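Local atomic coordinates of cGAS/DncV-like nucleotidyltransferase in E. coli homolog (Rhodothermus marinus SG0.5JP17-172, PDB entry 6E0L), a protein that synthesises the cyclic dinucleotide second messenger 3',3'-cUAMP from UTP and ATP in a CBASS antiphage defence system, using magnesium. Residues A[42-47]-A[166-171]; A[90-95]-A[130-135]. One frame throughout, in Å; residues are numbered along the deposited sequence.

Interaction 1. Residues A[42-47]-A[166-171]; sequences EVYLQG and NYPKLH. With APC (diphosphomethylphosphonic acid adenosyl ester), chain C; 2KH (5'-O-[(S)-hydroxy{[(S)-hydroxy(phosphonooxy)phosphoryl]amino}phosphoryl]uridine), chain D.
P168 meets Y44 and Q46 where strand 42-46, edge of the nucleotidyltransferase sheet, passes the first turn of helix 168-181. The close-fitting part is the proline: CG approaches the Y44 hydroxyl OH at 3.3 Å, at the ring edge and near its plane, and CB lies 3.7 Å from Q46 OE1. With chi1 of 59° the Y44 ring is swung toward the helix, and the Y44 and K169 side chains cross at about a right angle; the Y44 hydroxyl is hydrogen-bonded to Q66. The partly exposed end is polar. K169, extended beyond CG, reaches back so that NZ forms a salt bridge with E42 OE2 at 2.7 Å, on the syn side and 18° out of the carboxylate plane; E151 is a second acidic partner of NZ. A water donates to L45 O and, weakly, to P168 O. At the buried end Q46 OE1 accepts from APC O2' at 2.6 Å, Q46 NE2 donates to 2KH O2 at 2.9 Å, and N166 ND2 donates to 2KH O4. N166 OD1 faces 2KH N3 at a doubtfully short distance. These bonds along the uracil edge are consistent with recognition of UTP, and the Q46 amide bridges the two bound nucleotide analogues.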
ATOM      1  N   GLU A  42      -2.216  17.693  -3.638  1.00 23.13           N
ATOM      2  CA  GLU A  42      -1.174  17.352  -2.694  1.00 25.21           C
ATOM      3  C   GLU A  42      -0.411  16.155  -3.233  1.00 24.61           C
ATOM      4  O   GLU A  42      -0.957  15.336  -3.982  1.00 23.29           O
ATOM      5  CB  GLU A  42      -1.752  17.068  -1.309  1.00 26.28           C
ATOM      6  CG  GLU A  42      -2.613  15.867  -1.209  1.00 27.71           C
ATOM      7  CD  GLU A  42      -3.006  15.572   0.222  1.00 28.95           C
ATOM      8  OE1 GLU A  42      -2.166  15.773   1.121  1.00 28.74           O
ATOM      9  OE2 GLU A  42      -4.162  15.165   0.444  1.00 29.37           O
ATOM     10  N   VAL A  43       0.843  16.035  -2.804  1.00 23.94           N
ATOM     11  CA  VAL A  43       1.739  14.981  -3.256  1.00 23.27           C
ATOM     12  C   VAL A  43       2.334  14.320  -2.028  1.00 22.69           C
ATOM     13  O   VAL A  43       3.007  14.984  -1.232  1.00 25.64           O
ATOM     14  CB  VAL A  43       2.862  15.519  -4.163  1.00 22.92           C
ATOM     15  CG1 VAL A  43       3.678  14.374  -4.726  1.00 23.44           C
ATOM     16  CG2 VAL A  43       2.287  16.367  -5.285  1.00 22.72           C
ATOM     17  N   TYR A  44       2.085  13.029  -1.865  1.00 21.52           N
ATOM     18  CA  TYR A  44       2.636  12.308  -0.736  1.00 20.90           C
ATOM     19  C   TYR A  44       3.015  10.916  -1.185  1.00 20.27           C
ATOM     20  O   TYR A  44       2.587  10.455  -2.243  1.00 18.88           O
ATOM     21  CB  TYR A  44       1.684  12.316   0.462  1.00 19.70           C
ATOM     22  CG  TYR A  44       0.322  11.725   0.252  1.00 18.32           C
ATOM     23  CD1 TYR A  44      -0.724  12.510  -0.236  1.00 17.40           C
ATOM     24  CD2 TYR A  44       0.049  10.410   0.598  1.00 17.18           C
ATOM     25  CE1 TYR A  44      -1.989  11.990  -0.408  1.00 17.31           C
ATOM     26  CE2 TYR A  44      -1.232   9.880   0.431  1.00 16.54           C
ATOM     27  CZ  TYR A  44      -2.239  10.670  -0.075  1.00 17.12           C
ATOM     28  OH  TYR A  44      -3.507  10.154  -0.239  1.00 17.35           O
ATOM     29  N   LEU A  45       3.818  10.245  -0.366  1.00 22.06           N
ATOM     30  CA  LEU A  45       4.222   8.888  -0.684  1.00 23.25           C
ATOM     31  C   LEU A  45       3.245   7.911  -0.078  1.00 20.70           C
ATOM     32  O   LEU A  45       2.655   8.162   0.971  1.00 19.59           O
ATOM     33  CB  LEU A  45       5.606   8.542  -0.134  1.00 26.47           C
ATOM     34  CG  LEU A  45       6.914   9.127  -0.594  1.00 29.48           C
ATOM     35  CD1 LEU A  45       8.011   8.283   0.006  1.00 31.18           C
ATOM     36  CD2 LEU A  45       6.949   8.990  -2.092  1.00 31.55           C
ATOM     37  N   GLN A  46       3.129   6.760  -0.724  1.00 19.89           N
ATOM     38  CA  GLN A  46       2.439   5.638  -0.118  1.00 19.31           C
ATOM     39  C   GLN A  46       3.371   4.447  -0.294  1.00 18.13           C
ATOM     40  O   GLN A  46       4.490   4.622  -0.777  1.00 18.68           O
ATOM     41  CB  GLN A  46       1.092   5.422  -0.807  1.00 20.14           C
ATOM     42  CG  GLN A  46       1.207   4.945  -2.248  1.00 20.41           C
ATOM     43  CD  GLN A  46      -0.134   4.519  -2.801  1.00 21.52           C
ATOM     44  OE1 GLN A  46      -1.010   4.100  -2.055  1.00 22.98           O
ATOM     45  NE2 GLN A  46      -0.248   4.485  -4.117  1.00 22.24           N
ATOM     46  N   GLY A  47       2.926   3.237   0.011  1.00 17.81           N
ATOM     47  CA  GLY A  47       3.746   2.065  -0.257  1.00 17.01           C
ATOM     48  C   GLY A  47       4.852   1.892   0.771  1.00 17.08           C
ATOM     49  O   GLY A  47       4.896   2.558   1.817  1.00 17.38           O
ATOM     50  N   ASN A 166      -9.115   3.871  -2.598  1.00 16.87           N
ATOM     51  CA  ASN A 166      -8.064   3.511  -1.668  1.00 17.80           C
ATOM     52  C   ASN A 166      -8.085   4.485  -0.503  1.00 17.68           C
ATOM     53  O   ASN A 166      -8.623   5.587  -0.595  1.00 17.50           O
ATOM     54  CB  ASN A 166      -6.670   3.589  -2.318  1.00 19.01           C
ATOM     55  CG  ASN A 166      -6.432   2.525  -3.386  1.00 19.56           C
ATOM     56  OD1 ASN A 166      -5.505   2.644  -4.185  1.00 20.10           O
ATOM     57  ND2 ASN A 166      -7.249   1.488  -3.396  1.00 20.11           N
ATOM     58  N   TYR A 167      -7.433   4.086   0.577  1.00 17.93           N
ATOM     59  CA  TYR A 167      -7.363   4.870   1.809  1.00 18.55           C
ATOM     60  C   TYR A 167      -5.910   4.895   2.283  1.00 17.22           C
ATOM     61  O   TYR A 167      -5.598   4.500   3.411  1.00 17.21           O
ATOM     62  CB  TYR A 167      -8.304   4.314   2.876  1.00 19.02           C
ATOM     63  CG  TYR A 167      -9.759   4.299   2.480  1.00 20.28           C
ATOM     64  CD1 TYR A 167     -10.561   5.416   2.732  1.00 19.71           C
ATOM     65  CD2 TYR A 167     -10.344   3.189   1.867  1.00 20.26           C
ATOM     66  CE1 TYR A 167     -11.901   5.432   2.381  1.00 20.35           C
ATOM     67  CE2 TYR A 167     -11.685   3.200   1.517  1.00 21.16           C
ATOM     68  CZ  TYR A 167     -12.456   4.328   1.779  1.00 21.26           C
ATOM     69  OH  TYR A 167     -13.788   4.356   1.438  1.00 21.76           O
ATOM     70  N   PRO A 168      -4.995   5.404   1.448  1.00 17.15           N
ATOM     71  CA  PRO A 168      -3.561   5.323   1.800  1.00 16.36           C
ATOM     72  C   PRO A 168      -3.203   6.078   3.049  1.00 16.46           C
ATOM     73  O   PRO A 168      -2.298   5.649   3.772  1.00 16.59           O
ATOM     74  CB  PRO A 168      -2.856   5.924   0.574  1.00 16.55           C
ATOM     75  CG  PRO A 168      -3.898   6.877  -0.017  1.00 16.70           C
ATOM     76  CD  PRO A 168      -5.223   6.193   0.220  1.00 16.69           C
ATOM     77  N   LYS A 169      -3.868   7.196   3.335  1.00 15.84           N
ATOM     78  CA  LYS A 169      -3.527   7.933   4.550  1.00 16.06           C
ATOM     79  C   LYS A 169      -3.878   7.106   5.775  1.00 15.48           C
ATOM     80  O   LYS A 169      -3.153   7.110   6.769  1.00 15.61           O
ATOM     81  CB  LYS A 169      -4.260   9.272   4.585  1.00 16.48           C
ATOM     82  CG  LYS A 169      -3.912  10.226   3.442  1.00 17.45           C
ATOM     83  CD  LYS A 169      -4.696  11.554   3.570  1.00 18.25           C
ATOM     84  CE  LYS A 169      -4.346  12.524   2.448  1.00 17.71           C
ATOM     85  NZ  LYS A 169      -5.146  13.772   2.518  1.00 18.12           N
ATOM     86  N   LEU A 170      -5.007   6.399   5.717  1.00 15.72           N
ATOM     87  CA  LEU A 170      -5.414   5.548   6.828  1.00 17.01           C
ATOM     88  C   LEU A 170      -4.527   4.307   6.942  1.00 15.95           C
ATOM     89  O   LEU A 170      -4.227   3.851   8.054  1.00 15.32           O
ATOM     90  CB  LEU A 170      -6.880   5.149   6.651  1.00 17.44           C
ATOM     91  CG  LEU A 170      -7.851   6.321   6.793  1.00 18.50           C
ATOM     92  CD1 LEU A 170      -9.284   5.847   6.567  1.00 18.72           C
ATOM     93  CD2 LEU A 170      -7.697   7.003   8.157  1.00 18.35           C
ATOM     94  N   HIS A 171      -4.127   3.730   5.803  1.00 16.08           N
ATOM     95  CA  HIS A 171      -3.150   2.644   5.811  1.00 17.21           C
ATOM     96  C   HIS A 171      -1.896   3.061   6.571  1.00 17.46           C
ATOM     97  O   HIS A 171      -1.400   2.331   7.435  1.00 16.36           O
ATOM     98  CB  HIS A 171      -2.814   2.247   4.368  1.00 17.10           C
ATOM     99  CG  HIS A 171      -1.839   1.122   4.249  1.00 17.09           C
ATOM    100  ND1 HIS A 171      -2.237  -0.183   4.052  1.00 16.79           N
ATOM    101  CD2 HIS A 171      -0.483   1.101   4.310  1.00 16.18           C
ATOM    102  CE1 HIS A 171      -1.169  -0.959   3.978  1.00 16.67           C
ATOM    103  NE2 HIS A 171      -0.094  -0.204   4.131  1.00 17.10           N
TER
HETATM  104  PG  APC C 302       7.081  -3.159  -2.132  1.00 22.81           P
HETATM  105  O1G APC C 302       8.155  -2.780  -1.155  1.00 23.88           O
HETATM  106  O2G APC C 302       7.285  -4.556  -2.683  1.00 22.92           O
HETATM  107  O3G APC C 302       7.003  -2.156  -3.249  1.00 23.63           O
HETATM  108  PB  APC C 302       4.572  -1.958  -1.235  1.00 23.61           P
HETATM  109  O1B APC C 302       5.181  -0.716  -1.850  1.00 24.34           O
HETATM  110  O2B APC C 302       4.295  -1.716   0.227  1.00 24.48           O
HETATM  111  O3B APC C 302       5.679  -3.157  -1.294  1.00 23.61           O
HETATM  112  PA  APC C 302       2.992  -1.937  -3.867  1.00 26.92           P
HETATM  113  O1A APC C 302       4.299  -1.310  -4.289  1.00 26.08           O
HETATM  114  O2A APC C 302       2.577  -3.026  -4.837  1.00 29.08           O
HETATM  115  C3A APC C 302       3.066  -2.550  -2.121  1.00 26.79           C
HETATM  116  O5' APC C 302       1.827  -0.770  -3.898  1.00 31.01           O
HETATM  117  C5' APC C 302       2.132   0.392  -3.181  1.00 31.09           C
HETATM  118  C4' APC C 302       0.842   0.993  -2.571  1.00 29.73           C
HETATM  119  O4' APC C 302      -0.114   1.019  -3.473  1.00 29.63           O
HETATM  120  C3' APC C 302       0.301   0.108  -1.422  1.00 30.27           C
HETATM  121  O3' APC C 302       0.922   0.340  -0.213  1.00 31.03           O
HETATM  122  C2' APC C 302      -1.172   0.591  -1.407  1.00 29.84           C
HETATM  123  O2' APC C 302      -1.204   1.905  -0.664  1.00 29.31           O
HETATM  124  C1' APC C 302      -1.490   0.716  -2.682  1.00 28.94           C
HETATM  125  N9  APC C 302      -1.916  -0.557  -3.181  1.00 28.08           N
HETATM  126  C8  APC C 302      -1.260  -1.487  -3.888  1.00 27.54           C
HETATM  127  N7  APC C 302      -2.077  -2.516  -4.094  1.00 27.63           N
HETATM  128  C5  APC C 302      -3.258  -2.216  -3.524  1.00 28.80           C
HETATM  129  C6  APC C 302      -4.427  -2.929  -3.453  1.00 26.89           C
HETATM  130  N6  APC C 302      -4.804  -4.236  -3.952  1.00 27.70           N
HETATM  131  N1  APC C 302      -5.471  -2.421  -2.825  1.00 27.11           N
HETATM  132  C2  APC C 302      -5.379  -1.194  -2.243  1.00 26.76           C
HETATM  133  N3  APC C 302      -4.224  -0.482  -2.304  1.00 26.91           N
HETATM  134  C4  APC C 302      -3.161  -1.006  -2.951  1.00 26.44           C
HETATM  135  PA  2KH D 303      -0.605  -3.190 -10.219  1.00 67.01           P
HETATM  136  O1A 2KH D 303       0.792  -3.696 -10.556  1.00 68.43           O
HETATM  137  O2A 2KH D 303      -1.226  -4.070  -9.159  1.00 67.40           O
HETATM  138  N3A 2KH D 303      -1.608  -3.188 -11.594  1.00 70.50           N
HETATM  139  O5' 2KH D 303      -0.533  -1.637  -9.648  1.00 59.79           O
HETATM  140  PB  2KH D 303      -0.919  -3.181 -13.154  1.00 74.89           P
HETATM  141  O1B 2KH D 303      -1.760  -4.051 -14.068  1.00 74.94           O
HETATM  142  O2B 2KH D 303       0.513  -3.695 -13.102  1.00 74.93           O
HETATM  143  O3B 2KH D 303      -0.949  -1.621 -13.719  1.00 74.39           O
HETATM  144  PG  2KH D 303       0.356  -0.657 -14.072  1.00 74.18           P
HETATM  145  O1G 2KH D 303       0.592  -0.642 -15.575  1.00 73.67           O
HETATM  146  O2G 2KH D 303       1.575  -1.221 -13.367  1.00 71.67           O
HETATM  147  O3G 2KH D 303       0.052   0.751 -13.578  1.00 74.63           O
HETATM  148  C5' 2KH D 303       0.367  -0.721 -10.229  1.00 52.52           C
HETATM  149  C4' 2KH D 303       0.553   0.459  -9.271  1.00 45.07           C
HETATM  150  O4' 2KH D 303      -0.620   1.020  -9.060  1.00 41.21           O
HETATM  151  C1' 2KH D 303      -0.662   1.502  -7.529  1.00 37.76           C
HETATM  152  C2' 2KH D 303       0.451   1.003  -6.916  1.00 40.02           C
HETATM  153  O2' 2KH D 303       1.471   2.077  -6.697  1.00 39.44           O
HETATM  154  C3' 2KH D 303       1.002  -0.061  -7.858  1.00 41.87           C
HETATM  155  O3' 2KH D 303       2.349  -0.144  -7.794  1.00 41.49           O
HETATM  156  N1  2KH D 303      -1.904   1.067  -6.979  1.00 33.12           N
HETATM  157  C6  2KH D 303      -2.475  -0.200  -7.414  1.00 31.20           C
HETATM  158  C2  2KH D 303      -2.656   1.890  -5.986  1.00 31.05           C
HETATM  159  O2  2KH D 303      -2.226   2.929  -5.609  1.00 30.93           O
HETATM  160  N3  2KH D 303      -3.963   1.411  -5.439  1.00 29.94           N
HETATM  161  C4  2KH D 303      -4.535   0.142  -5.873  1.00 29.37           C
HETATM  162  O4  2KH D 303      -5.574  -0.239  -5.444  1.00 29.16           O
HETATM  163  C5  2KH D 303      -3.786  -0.681  -6.868  1.00 29.75           C
HETATM  164  O   HOH W   1       0.240   7.343   2.328  1.00 25.08           O

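Interaction 2. Residues A[90-95]-A[130-135]; sequences YTWNDF and VVVCIQ. With 2KH (5'-O-[(S)-hydroxy{[(S)-hydroxy(phosphonooxy)phosphoryl]amino}phosphoryl]uridine), chain D.
Helix-on-sheet packing within the nucleotidyltransferase domain brings the first turn of helix 92-107 against strand 127-138, and W92 and F95 are the helix residues that make the contact. The indole arrives edge-on: NE1 donates to the backbone O of V132 at 2.9 Å, with an N-H...O angle of 158°. The acceptor lies 13° out of the ring plane, whereas the donor stands 48° out of the carbonyl plane, so the bond is well aligned for the indole but does not follow a lone pair of the oxygen. The same edge carries W92 CD1 to I134 CG1 at 3.8 Å: with CG placed anti to the backbone N, the indole reaches across to the strand and presents its CD1 and NE1 edge to it.

Strand 127-138 is an inner strand of the mixed sheet, parallel to strand 61-68, to which V131 and C133 are joined by backbone hydrogen bonds. Its alternation of side chains sends V132 toward the helix and C133 away from it. F95, one helical turn after T91, sets its CD2 3.5 Å from V132 CG1 and 3.9 Å from I134 CD1, and its CE2 3.3 Å from C133 O. Y96 and V99, further along the helix, add to the cover over V132.

T91 is the N-cap: its OG1 accepts from D94 N at 3.1 Å, fixing the start of the helix just before W92. V131 turns elsewhere, and its CG2 lies 3.2 Å from O2 of the 2KH uracil.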
ATOM      1  N   TYR A  90     -14.527  20.163 -13.432  1.00 23.34           N
ATOM      2  CA  TYR A  90     -13.165  19.669 -13.581  1.00 20.49           C
ATOM      3  C   TYR A  90     -13.206  18.213 -13.148  1.00 18.31           C
ATOM      4  O   TYR A  90     -13.495  17.914 -11.986  1.00 17.06           O
ATOM      5  CB  TYR A  90     -12.232  20.469 -12.674  1.00 20.15           C
ATOM      6  CG  TYR A  90     -10.729  20.260 -12.802  1.00 19.74           C
ATOM      7  CD1 TYR A  90     -10.047  20.663 -13.937  1.00 19.32           C
ATOM      8  CD2 TYR A  90      -9.991  19.704 -11.759  1.00 19.63           C
ATOM      9  CE1 TYR A  90      -8.667  20.499 -14.045  1.00 19.62           C
ATOM     10  CE2 TYR A  90      -8.613  19.538 -11.856  1.00 19.05           C
ATOM     11  CZ  TYR A  90      -7.955  19.941 -13.002  1.00 19.19           C
ATOM     12  OH  TYR A  90      -6.589  19.789 -13.112  1.00 19.05           O
ATOM     13  N   THR A  91     -12.891  17.321 -14.077  1.00 17.49           N
ATOM     14  CA  THR A  91     -13.052  15.890 -13.905  1.00 15.36           C
ATOM     15  C   THR A  91     -11.723  15.237 -13.537  1.00 15.34           C
ATOM     16  O   THR A  91     -10.638  15.817 -13.680  1.00 13.80           O
ATOM     17  CB  THR A  91     -13.622  15.254 -15.171  1.00 14.41           C
ATOM     18  OG1 THR A  91     -12.688  15.405 -16.245  1.00 14.31           O
ATOM     19  CG2 THR A  91     -14.980  15.863 -15.558  1.00 14.75           C
ATOM     20  N   TRP A  92     -11.824  13.972 -13.128  1.00 14.69           N
ATOM     21  CA  TRP A  92     -10.631  13.174 -12.916  1.00 15.98           C
ATOM     22  C   TRP A  92      -9.791  13.124 -14.181  1.00 17.18           C
ATOM     23  O   TRP A  92      -8.556  13.206 -14.127  1.00 15.74           O
ATOM     24  CB  TRP A  92     -11.016  11.755 -12.476  1.00 17.13           C
ATOM     25  CG  TRP A  92      -9.835  10.856 -12.342  1.00 17.86           C
ATOM     26  CD1 TRP A  92      -9.082  10.665 -11.222  1.00 18.08           C
ATOM     27  CD2 TRP A  92      -9.233  10.052 -13.371  1.00 19.16           C
ATOM     28  NE1 TRP A  92      -8.055   9.777 -11.484  1.00 17.79           N
ATOM     29  CE2 TRP A  92      -8.129   9.391 -12.795  1.00 18.24           C
ATOM     30  CE3 TRP A  92      -9.526   9.822 -14.717  1.00 20.46           C
ATOM     31  CZ2 TRP A  92      -7.317   8.529 -13.520  1.00 19.34           C
ATOM     32  CZ3 TRP A  92      -8.717   8.963 -15.430  1.00 19.81           C
ATOM     33  CH2 TRP A  92      -7.631   8.329 -14.835  1.00 19.27           C
ATOM     34  N   ASN A  93     -10.447  12.986 -15.329  1.00 18.98           N
ATOM     35  CA  ASN A  93      -9.742  12.981 -16.609  1.00 21.12           C
ATOM     36  C   ASN A  93      -8.971  14.290 -16.854  1.00 20.32           C
ATOM     37  O   ASN A  93      -7.812  14.267 -17.288  1.00 18.27           O
ATOM     38  CB  ASN A  93     -10.735  12.703 -17.729  1.00 24.26           C
ATOM     39  CG  ASN A  93     -10.072  12.603 -19.057  1.00 26.80           C
ATOM     40  OD1 ASN A  93      -9.091  11.876 -19.205  1.00 29.58           O
ATOM     41  ND2 ASN A  93     -10.590  13.328 -20.043  1.00 27.20           N
ATOM     42  N   ASP A  94      -9.608  15.449 -16.609  1.00 20.83           N
ATOM     43  CA  ASP A  94      -8.899  16.725 -16.742  1.00 21.99           C
ATOM     44  C   ASP A  94      -7.695  16.781 -15.813  1.00 20.99           C
ATOM     45  O   ASP A  94      -6.607  17.195 -16.221  1.00 20.82           O
ATOM     46  CB  ASP A  94      -9.819  17.917 -16.476  1.00 24.08           C
ATOM     47  CG  ASP A  94     -10.860  18.087 -17.557  1.00 25.55           C
ATOM     48  OD1 ASP A  94     -10.521  17.806 -18.727  1.00 25.88           O
ATOM     49  OD2 ASP A  94     -11.973  18.596 -17.271  1.00 26.72           O
ATOM     50  N   PHE A  95      -7.887  16.404 -14.547  1.00 21.14           N
ATOM     51  CA  PHE A  95      -6.806  16.462 -13.572  1.00 20.72           C
ATOM     52  C   PHE A  95      -5.656  15.574 -14.026  1.00 20.50           C
ATOM     53  O   PHE A  95      -4.483  15.960 -13.932  1.00 21.25           O
ATOM     54  CB  PHE A  95      -7.335  16.047 -12.205  1.00 20.96           C
ATOM     55  CG  PHE A  95      -6.294  15.995 -11.141  1.00 20.77           C
ATOM     56  CD1 PHE A  95      -5.526  17.105 -10.866  1.00 19.96           C
ATOM     57  CD2 PHE A  95      -6.117  14.858 -10.380  1.00 21.07           C
ATOM     58  CE1 PHE A  95      -4.567  17.066  -9.867  1.00 20.09           C
ATOM     59  CE2 PHE A  95      -5.174  14.816  -9.385  1.00 20.55           C
ATOM     60  CZ  PHE A  95      -4.394  15.924  -9.132  1.00 19.78           C
ATOM     61  N   VAL A 130       3.000   6.866 -10.090  1.00 20.87           N
ATOM     62  CA  VAL A 130       2.273   8.037  -9.623  1.00 18.63           C
ATOM     63  C   VAL A 130       0.790   7.726  -9.784  1.00 19.05           C
ATOM     64  O   VAL A 130       0.277   7.667 -10.909  1.00 18.06           O
ATOM     65  CB  VAL A 130       2.693   9.287 -10.406  1.00 16.05           C
ATOM     66  CG1 VAL A 130       1.928  10.520  -9.930  1.00 15.07           C
ATOM     67  CG2 VAL A 130       4.180   9.498 -10.267  1.00 15.29           C
ATOM     68  N   VAL A 131       0.072   7.661  -8.675  1.00 20.41           N
ATOM     69  CA  VAL A 131      -1.375   7.476  -8.712  1.00 21.35           C
ATOM     70  C   VAL A 131      -2.051   8.836  -8.732  1.00 18.90           C
ATOM     71  O   VAL A 131      -1.887   9.635  -7.804  1.00 19.04           O
ATOM     72  CB  VAL A 131      -1.868   6.631  -7.528  1.00 23.52           C
ATOM     73  CG1 VAL A 131      -3.374   6.553  -7.537  1.00 24.14           C
ATOM     74  CG2 VAL A 131      -1.313   5.260  -7.605  1.00 26.59           C
ATOM     75  N   VAL A 132      -2.764   9.118  -9.816  1.00 18.08           N
ATOM     76  CA  VAL A 132      -3.512  10.359  -9.973  1.00 16.54           C
ATOM     77  C   VAL A 132      -4.923  10.089  -9.475  1.00 16.02           C
ATOM     78  O   VAL A 132      -5.635   9.238 -10.015  1.00 16.40           O
ATOM     79  CB  VAL A 132      -3.524  10.817 -11.441  1.00 17.46           C
ATOM     80  CG1 VAL A 132      -4.388  12.063 -11.614  1.00 16.67           C
ATOM     81  CG2 VAL A 132      -2.104  11.066 -11.944  1.00 17.33           C
ATOM     82  N   CYS A 133      -5.358  10.838  -8.477  1.00 16.38           N
ATOM     83  CA  CYS A 133      -6.596  10.457  -7.831  1.00 16.44           C
ATOM     84  C   CYS A 133      -7.297  11.710  -7.364  1.00 16.91           C
ATOM     85  O   CYS A 133      -6.687  12.775  -7.238  1.00 16.04           O
ATOM     86  CB  CYS A 133      -6.353   9.489  -6.662  1.00 15.65           C
ATOM     87  SG  CYS A 133      -5.257  10.139  -5.366  1.00 16.04           S
ATOM     88  N   ILE A 134      -8.570  11.543  -7.018  1.00 17.16           N
ATOM     89  CA  ILE A 134      -9.375  12.622  -6.474  1.00 19.28           C
ATOM     90  C   ILE A 134      -9.784  12.225  -5.067  1.00 17.38           C
ATOM     91  O   ILE A 134     -10.044  11.049  -4.803  1.00 16.09           O
ATOM     92  CB  ILE A 134     -10.645  12.810  -7.345  1.00 22.17           C
ATOM     93  CG1 ILE A 134     -10.315  13.264  -8.774  1.00 24.56           C
ATOM     94  CG2 ILE A 134     -11.592  13.831  -6.736  1.00 23.41           C
ATOM     95  CD1 ILE A 134      -9.712  14.588  -8.881  1.00 27.47           C
ATOM     96  N   GLN A 135      -9.856  13.207  -4.173  1.00 17.51           N
ATOM     97  CA  GLN A 135     -10.339  12.940  -2.829  1.00 18.76           C
ATOM     98  C   GLN A 135     -11.673  12.206  -2.905  1.00 17.90           C
ATOM     99  O   GLN A 135     -12.513  12.519  -3.750  1.00 18.15           O
ATOM    100  CB  GLN A 135     -10.524  14.252  -2.067  1.00 21.13           C
ATOM    101  CG  GLN A 135     -10.991  14.066  -0.643  1.00 23.38           C
ATOM    102  CD  GLN A 135     -11.280  15.382   0.029  1.00 25.92           C
ATOM    103  OE1 GLN A 135     -12.396  15.627   0.484  1.00 27.14           O
ATOM    104  NE2 GLN A 135     -10.277  16.244   0.091  1.00 28.09           N
TER
HETATM  105  PA  2KH D 303      -0.605  -3.190 -10.219  1.00 67.01           P
HETATM  106  O1A 2KH D 303       0.792  -3.696 -10.556  1.00 68.43           O
HETATM  107  O2A 2KH D 303      -1.226  -4.070  -9.159  1.00 67.40           O
HETATM  108  N3A 2KH D 303      -1.608  -3.188 -11.594  1.00 70.50           N
HETATM  109  O5' 2KH D 303      -0.533  -1.637  -9.648  1.00 59.79           O
HETATM  110  PB  2KH D 303      -0.919  -3.181 -13.154  1.00 74.89           P
HETATM  111  O1B 2KH D 303      -1.760  -4.051 -14.068  1.00 74.94           O
HETATM  112  O2B 2KH D 303       0.513  -3.695 -13.102  1.00 74.93           O
HETATM  113  O3B 2KH D 303      -0.949  -1.621 -13.719  1.00 74.39           O
HETATM  114  PG  2KH D 303       0.356  -0.657 -14.072  1.00 74.18           P
HETATM  115  O1G 2KH D 303       0.592  -0.642 -15.575  1.00 73.67           O
HETATM  116  O2G 2KH D 303       1.575  -1.221 -13.367  1.00 71.67           O
HETATM  117  O3G 2KH D 303       0.052   0.751 -13.578  1.00 74.63           O
HETATM  118  C5' 2KH D 303       0.367  -0.721 -10.229  1.00 52.52           C
HETATM  119  C4' 2KH D 303       0.553   0.459  -9.271  1.00 45.07           C
HETATM  120  O4' 2KH D 303      -0.620   1.020  -9.060  1.00 41.21           O
HETATM  121  C1' 2KH D 303      -0.662   1.502  -7.529  1.00 37.76           C
HETATM  122  C2' 2KH D 303       0.451   1.003  -6.916  1.00 40.02           C
HETATM  123  O2' 2KH D 303       1.471   2.077  -6.697  1.00 39.44           O
HETATM  124  C3' 2KH D 303       1.002  -0.061  -7.858  1.00 41.87           C
HETATM  125  O3' 2KH D 303       2.349  -0.144  -7.794  1.00 41.49           O
HETATM  126  N1  2KH D 303      -1.904   1.067  -6.979  1.00 33.12           N
HETATM  127  C6  2KH D 303      -2.475  -0.200  -7.414  1.00 31.20           C
HETATM  128  C2  2KH D 303      -2.656   1.890  -5.986  1.00 31.05           C
HETATM  129  O2  2KH D 303      -2.226   2.929  -5.609  1.00 30.93           O
HETATM  130  N3  2KH D 303      -3.963   1.411  -5.439  1.00 29.94           N
HETATM  131  C4  2KH D 303      -4.535   0.142  -5.873  1.00 29.37           C
HETATM  132  O4  2KH D 303      -5.574  -0.239  -5.444  1.00 29.16           O
HETATM  133  C5  2KH D 303      -3.786  -0.681  -6.868  1.00 29.75           C

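Overall arrangement
Both interactions reach the same mixed sheet of the nucleotidyltransferase domain, their centres about 15 Å apart, and interaction 2 is nested within the chain loop that interaction 1 closes. Interaction 1 lies nearer the chain centre, about 8 Å away, yet is only partly buried and mixed in chemistry, a proline-tyrosine fit with a salt bridge at its outer end and nucleotide hydrogen bonds at its inner end. Interaction 2, about 19 Å from that centre, is a buried apolar contact with one indole-to-backbone hydrogen bond. They meet at Q46 NE2 and V131 CG2, 3.7 Å apart, where polar recognition and valine packing border the same uridine nucleotide. Helix 168-181 and helix 92-107 thus pack on different strands of one sheet.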